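Local coordinates for peptidase M16 inactive domain family protein (Pseudomonas fluorescens, PDB 3GWB), which is of unknown function but contains a peptidase M16 inactive domain and may have the hydrolase activity and metal binding of its family, at residues L271-L285 / V333-L347. Residues are numbered along the deposited sequence; the frame is centred on the assembly and turned at random.
Sequences LGNQILGGGGFGTRL and VFAEYLKNGPTQKEL
E346 OE1 accepts from two donors: R284 NH2 at 2.7 Å, on its syn side, and the backbone N of T343 at 2.9 Å, on its anti side. The second carboxylate oxygen, OE2, receives R284 NE through its syn lone pair, 2.9 Å away and nearly straight at 169°, so the guanidinium grips the carboxylate side-on, with NE and NH2 each taking one oxygen. R284 CG packs on V333 CG1, and bends at chi2 and chi3 then turn the guanidinium toward E346. NH1 is hydrogen-bonded to a water that also bonds V333 O, NH2 makes a weak bond to G341 O, and a second water links E346 OE2 to G282 O. The Y337 ring turns its edge, at CD1, to one face of the guanidinium, the planes 79° apart. T343 and E346 form a capping box at the start of helix 344-356, E346 N donating a hydrogen bond to T343 OG1 and the T343 N to E346 OE1 bond making the other half; the carboxylate thus ties that helix end to R284, at the start of helix 284-292, within the M16 inactive-domain region. Replacing R284 by an alanine would probably leave the E346 carboxylate without its countercharge and open a gap beside Y337 and V333. Y337 is itself a knob among G272, I275, L276 and R284. Its CG stands anti to the backbone N (chi1 -173°), sending the ring across to helix 266-277, where OH makes a weak bond to G272 O and L276 CB lies over one face as a CH-pi contact, 4.2 Å from the ring centroid. I275 CG2 packs on E346 CB, and I275 CD1 meets P342 CB at 3.6 Å. L276 CD2 touches the edge of the F334 ring at CD1, 4.0 Å away.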
loop_
_atom_site.group_PDB
_atom_site.type_symbol
_atom_site.label_atom_id
_atom_site.label_comp_id
_atom_site.label_asym_id
_atom_site.label_seq_id
_atom_site.Cartn_x
_atom_site.Cartn_y
_atom_site.Cartn_z
ATOM N N LEU A 271 5.493 -25.451 8.733
ATOM C CA LEU A 271 6.706 -25.855 8.032
ATOM C C LEU A 271 6.351 -26.696 6.803
ATOM O O LEU A 271 6.983 -26.583 5.750
ATOM C CB LEU A 271 7.612 -26.651 8.968
ATOM C CG LEU A 271 9.034 -26.866 8.463
ATOM C CD1 LEU A 271 9.848 -25.572 8.613
ATOM C CD2 LEU A 271 9.669 -27.989 9.261
ATOM N N GLY A 272 5.326 -27.527 6.937
ATOM C CA GLY A 272 4.902 -28.348 5.815
ATOM C C GLY A 272 4.377 -27.467 4.694
ATOM O O GLY A 272 4.631 -27.722 3.518
ATOM N N ASN A 273 3.649 -26.414 5.060
ATOM C CA ASN A 273 3.108 -25.502 4.064
ATOM C C ASN A 273 4.219 -24.709 3.410
ATOM O O ASN A 273 4.170 -24.436 2.218
ATOM C CB ASN A 273 2.108 -24.527 4.682
ATOM C CG ASN A 273 1.601 -23.525 3.674
ATOM O OD1 ASN A 273 2.074 -22.387 3.610
ATOM N ND2 ASN A 273 0.655 -23.953 2.852
ATOM N N GLN A 274 5.213 -24.326 4.200
ATOM C CA GLN A 274 6.342 -23.567 3.675
ATOM C C GLN A 274 6.996 -24.327 2.524
ATOM O O GLN A 274 7.282 -23.751 1.474
ATOM C CB GLN A 274 7.372 -23.305 4.783
ATOM C CG GLN A 274 6.934 -22.268 5.818
ATOM C CD GLN A 274 7.904 -22.154 6.993
ATOM O OE1 GLN A 274 9.120 -22.102 6.804
ATOM N NE2 GLN A 274 7.363 -22.104 8.212
ATOM N N ILE A 275 7.213 -25.624 2.726
ATOM C CA ILE A 275 7.835 -26.484 1.718
ATOM C C ILE A 275 6.949 -26.667 0.482
ATOM O O ILE A 275 7.435 -26.738 -0.652
ATOM C CB ILE A 275 8.146 -27.881 2.315
ATOM C CG1 ILE A 275 9.138 -27.739 3.478
ATOM C CG2 ILE A 275 8.689 -28.808 1.230
ATOM C CD1 ILE A 275 9.318 -29.014 4.300
ATOM N N LEU A 276 5.645 -26.744 0.709
ATOM C CA LEU A 276 4.687 -26.929 -0.374
ATOM C C LEU A 276 4.458 -25.690 -1.238
ATOM O O LEU A 276 4.531 -25.768 -2.462
ATOM C CB LEU A 276 3.344 -27.393 0.198
ATOM C CG LEU A 276 2.141 -27.455 -0.747
ATOM C CD1 LEU A 276 2.388 -28.449 -1.859
ATOM C CD2 LEU A 276 0.901 -27.859 0.054
ATOM N N GLY A 277 4.164 -24.559 -0.600
ATOM C CA GLY A 277 3.904 -23.343 -1.352
ATOM C C GLY A 277 4.176 -22.036 -0.628
ATOM O O GLY A 277 3.449 -21.061 -0.809
ATOM N N GLY A 278 5.217 -22.007 0.195
ATOM C CA GLY A 278 5.554 -20.784 0.901
ATOM C C GLY A 278 6.266 -19.845 -0.058
ATOM O O GLY A 278 6.057 -19.917 -1.271
ATOM N N GLY A 279 7.109 -18.961 0.463
ATOM C CA GLY A 279 7.822 -18.052 -0.416
ATOM C C GLY A 279 9.017 -18.729 -1.062
ATOM O O GLY A 279 9.468 -19.776 -0.595
ATOM N N GLY A 280 9.528 -18.144 -2.140
ATOM C CA GLY A 280 10.687 -18.712 -2.810
ATOM C C GLY A 280 10.385 -19.559 -4.033
ATOM O O GLY A 280 9.248 -19.993 -4.241
ATOM N N PHE A 281 11.410 -19.793 -4.848
ATOM C CA PHE A 281 11.268 -20.597 -6.055
ATOM C C PHE A 281 11.527 -22.068 -5.751
ATOM O O PHE A 281 11.349 -22.926 -6.617
ATOM C CB PHE A 281 12.264 -20.152 -7.134
ATOM C CG PHE A 281 12.054 -18.750 -7.630
ATOM C CD1 PHE A 281 10.789 -18.308 -8.001
ATOM C CD2 PHE A 281 13.136 -17.892 -7.786
ATOM C CE1 PHE A 281 10.604 -17.021 -8.515
ATOM C CE2 PHE A 281 12.963 -16.607 -8.299
ATOM C CZ PHE A 281 11.694 -16.173 -8.669
ATOM N N GLY A 282 11.954 -22.353 -4.523
ATOM C CA GLY A 282 12.259 -23.722 -4.142
ATOM C C GLY A 282 11.100 -24.600 -3.696
ATOM O O GLY A 282 11.253 -25.820 -3.598
ATOM N N THR A 283 9.945 -24.001 -3.424
ATOM C CA THR A 283 8.779 -24.767 -2.982
ATOM C C THR A 283 8.366 -25.810 -4.023
ATOM O O THR A 283 8.693 -25.689 -5.201
ATOM C CB THR A 283 7.576 -23.847 -2.712
ATOM O OG1 THR A 283 7.120 -23.287 -3.947
ATOM C CG2 THR A 283 7.968 -22.722 -1.762
ATOM N N ARG A 284 7.639 -26.830 -3.578
ATOM C CA ARG A 284 7.184 -27.901 -4.462
ATOM C C ARG A 284 6.332 -27.336 -5.599
ATOM O O ARG A 284 6.560 -27.636 -6.773
ATOM C CB ARG A 284 6.371 -28.923 -3.651
ATOM C CG ARG A 284 6.155 -30.279 -4.324
ATOM C CD ARG A 284 7.464 -31.065 -4.507
ATOM N NE ARG A 284 8.029 -31.622 -3.273
ATOM C CZ ARG A 284 7.605 -32.732 -2.672
ATOM N NH1 ARG A 284 6.592 -33.430 -3.173
ATOM N NH2 ARG A 284 8.222 -33.170 -1.584
ATOM N N LEU A 285 5.358 -26.503 -5.247
ATOM C CA LEU A 285 4.470 -25.908 -6.235
ATOM C C LEU A 285 5.175 -24.973 -7.226
ATOM O O LEU A 285 4.934 -25.052 -8.425
ATOM C CB LEU A 285 3.324 -25.170 -5.534
ATOM C CG LEU A 285 2.251 -26.051 -4.877
ATOM C CD1 LEU A 285 1.347 -25.194 -4.025
ATOM C CD2 LEU A 285 1.433 -26.776 -5.949
ATOM N N VAL A 333 0.386 -32.612 -7.674
ATOM C CA VAL A 333 1.510 -32.205 -6.843
ATOM C C VAL A 333 1.084 -32.211 -5.380
ATOM O O VAL A 333 1.846 -32.609 -4.499
ATOM C CB VAL A 333 1.991 -30.790 -7.207
ATOM C CG1 VAL A 333 2.979 -30.294 -6.168
ATOM C CG2 VAL A 333 2.631 -30.803 -8.588
ATOM N N PHE A 334 -0.136 -31.759 -5.124
ATOM C CA PHE A 334 -0.656 -31.719 -3.764
ATOM C C PHE A 334 -0.838 -33.137 -3.229
ATOM O O PHE A 334 -0.435 -33.445 -2.106
ATOM C CB PHE A 334 -2.000 -30.993 -3.737
ATOM C CG PHE A 334 -2.619 -30.921 -2.378
ATOM C CD1 PHE A 334 -1.980 -30.245 -1.349
ATOM C CD2 PHE A 334 -3.851 -31.518 -2.126
ATOM C CE1 PHE A 334 -2.551 -30.162 -0.084
ATOM C CE2 PHE A 334 -4.434 -31.441 -0.862
ATOM C CZ PHE A 334 -3.781 -30.760 0.160
ATOM N N ALA A 335 -1.464 -33.991 -4.033
ATOM C CA ALA A 335 -1.699 -35.375 -3.632
ATOM C C ALA A 335 -0.372 -36.053 -3.334
ATOM O O ALA A 335 -0.218 -36.713 -2.307
ATOM C CB ALA A 335 -2.432 -36.119 -4.733
ATOM N N GLU A 336 0.582 -35.872 -4.245
ATOM C CA GLU A 336 1.915 -36.447 -4.127
ATOM C C GLU A 336 2.618 -35.965 -2.859
ATOM O O GLU A 336 3.306 -36.737 -2.200
ATOM C CB GLU A 336 2.732 -36.085 -5.375
ATOM C CG GLU A 336 4.244 -36.264 -5.264
ATOM C CD GLU A 336 4.659 -37.661 -4.846
ATOM O OE1 GLU A 336 4.110 -38.648 -5.391
ATOM O OE2 GLU A 336 5.553 -37.767 -3.976
ATOM N N TYR A 337 2.437 -34.695 -2.513
ATOM C CA TYR A 337 3.058 -34.150 -1.309
ATOM C C TYR A 337 2.490 -34.786 -0.034
ATOM O O TYR A 337 3.243 -35.157 0.866
ATOM C CB TYR A 337 2.864 -32.634 -1.235
ATOM C CG TYR A 337 3.635 -31.987 -0.105
ATOM C CD1 TYR A 337 5.029 -31.977 -0.108
ATOM C CD2 TYR A 337 2.975 -31.394 0.971
ATOM C CE1 TYR A 337 5.750 -31.389 0.934
ATOM C CE2 TYR A 337 3.690 -30.800 2.025
ATOM C CZ TYR A 337 5.079 -30.803 1.997
ATOM O OH TYR A 337 5.805 -30.221 3.029
ATOM N N LEU A 338 1.164 -34.895 0.054
ATOM C CA LEU A 338 0.539 -35.487 1.238
ATOM C C LEU A 338 0.880 -36.963 1.342
ATOM O O LEU A 338 1.019 -37.507 2.441
ATOM C CB LEU A 338 -0.984 -35.334 1.190
ATOM C CG LEU A 338 -1.567 -33.929 1.347
ATOM C CD1 LEU A 338 -3.092 -34.017 1.373
ATOM C CD2 LEU A 338 -1.054 -33.298 2.638
ATOM N N LYS A 339 1.018 -37.600 0.186
ATOM C CA LYS A 339 1.335 -39.018 0.108
ATOM C C LYS A 339 2.742 -39.370 0.583
ATOM O O LYS A 339 2.914 -40.263 1.409
ATOM C CB LYS A 339 1.147 -39.508 -1.330
ATOM C CG LYS A 339 1.471 -40.980 -1.541
ATOM C CD LYS A 339 1.305 -41.372 -3.003
ATOM C CE LYS A 339 1.678 -42.828 -3.243
ATOM N NZ LYS A 339 0.803 -43.763 -2.481
ATOM N N ASN A 340 3.754 -38.672 0.071
ATOM C CA ASN A 340 5.127 -38.989 0.444
ATOM C C ASN A 340 5.797 -38.046 1.423
ATOM O O ASN A 340 6.847 -38.370 1.975
ATOM C CB ASN A 340 5.989 -39.115 -0.810
ATOM C CG ASN A 340 5.584 -40.294 -1.660
ATOM O OD1 ASN A 340 5.327 -41.377 -1.139
ATOM N ND2 ASN A 340 5.528 -40.097 -2.973
ATOM N N GLY A 341 5.193 -36.886 1.645
ATOM C CA GLY A 341 5.779 -35.935 2.566
ATOM C C GLY A 341 6.949 -35.206 1.942
ATOM O O GLY A 341 7.244 -35.382 0.760
ATOM N N PRO A 342 7.639 -34.362 2.718
ATOM C CA PRO A 342 8.784 -33.612 2.204
ATOM C C PRO A 342 10.072 -34.426 2.304
ATOM O O PRO A 342 10.160 -35.349 3.106
ATOM C CB PRO A 342 8.806 -32.393 3.110
ATOM C CG PRO A 342 8.453 -32.991 4.426
ATOM C CD PRO A 342 7.301 -33.924 4.085
ATOM N N THR A 343 11.062 -34.080 1.487
ATOM C CA THR A 343 12.352 -34.769 1.506
ATOM C C THR A 343 13.213 -34.117 2.583
ATOM O O THR A 343 12.945 -32.981 2.972
ATOM C CB THR A 343 13.081 -34.625 0.163
ATOM O OG1 THR A 343 13.315 -33.237 -0.104
ATOM C CG2 THR A 343 12.248 -35.223 -0.962
ATOM N N GLN A 344 14.234 -34.832 3.060
ATOM C CA GLN A 344 15.138 -34.300 4.081
ATOM C C GLN A 344 15.682 -32.951 3.653
ATOM O O GLN A 344 15.757 -32.022 4.454
ATOM C CB GLN A 344 16.326 -35.236 4.314
ATOM C CG GLN A 344 16.165 -36.193 5.469
ATOM C CD GLN A 344 15.734 -35.500 6.747
ATOM O OE1 GLN A 344 16.345 -34.526 7.186
ATOM N NE2 GLN A 344 14.676 -36.010 7.356
ATOM N N LYS A 345 16.074 -32.851 2.388
ATOM C CA LYS A 345 16.617 -31.606 1.869
ATOM C C LYS A 345 15.624 -30.468 2.064
ATOM O O LYS A 345 15.977 -29.422 2.612
ATOM C CB LYS A 345 16.960 -31.748 0.385
ATOM C CG LYS A 345 17.460 -30.455 -0.251
ATOM C CD LYS A 345 17.865 -30.650 -1.707
ATOM C CE LYS A 345 16.686 -31.080 -2.577
ATOM N NZ LYS A 345 15.569 -30.084 -2.577
ATOM N N GLU A 346 14.385 -30.680 1.620
ATOM C CA GLU A 346 13.339 -29.667 1.747
ATOM C C GLU A 346 13.123 -29.252 3.189
ATOM O O GLU A 346 12.947 -28.070 3.478
ATOM C CB GLU A 346 12.011 -30.181 1.184
ATOM C CG GLU A 346 12.054 -30.524 -0.289
ATOM C CD GLU A 346 10.714 -31.011 -0.813
ATOM O OE1 GLU A 346 10.141 -31.934 -0.197
ATOM O OE2 GLU A 346 10.242 -30.477 -1.846
ATOM N N LEU A 347 13.124 -30.227 4.090
ATOM C CA LEU A 347 12.916 -29.956 5.504
ATOM C C LEU A 347 14.043 -29.098 6.083
ATOM O O LEU A 347 13.785 -28.135 6.805
ATOM C CB LEU A 347 12.811 -31.267 6.286
ATOM C CG LEU A 347 12.538 -31.144 7.785
ATOM C CD1 LEU A 347 11.059 -30.871 8.005
ATOM C CD2 LEU A 347 12.942 -32.429 8.495
HETATM O O HOH W 1 10.566 -28.514 -3.729
HETATM O O HOH W 2 4.690 -33.205 -5.019
#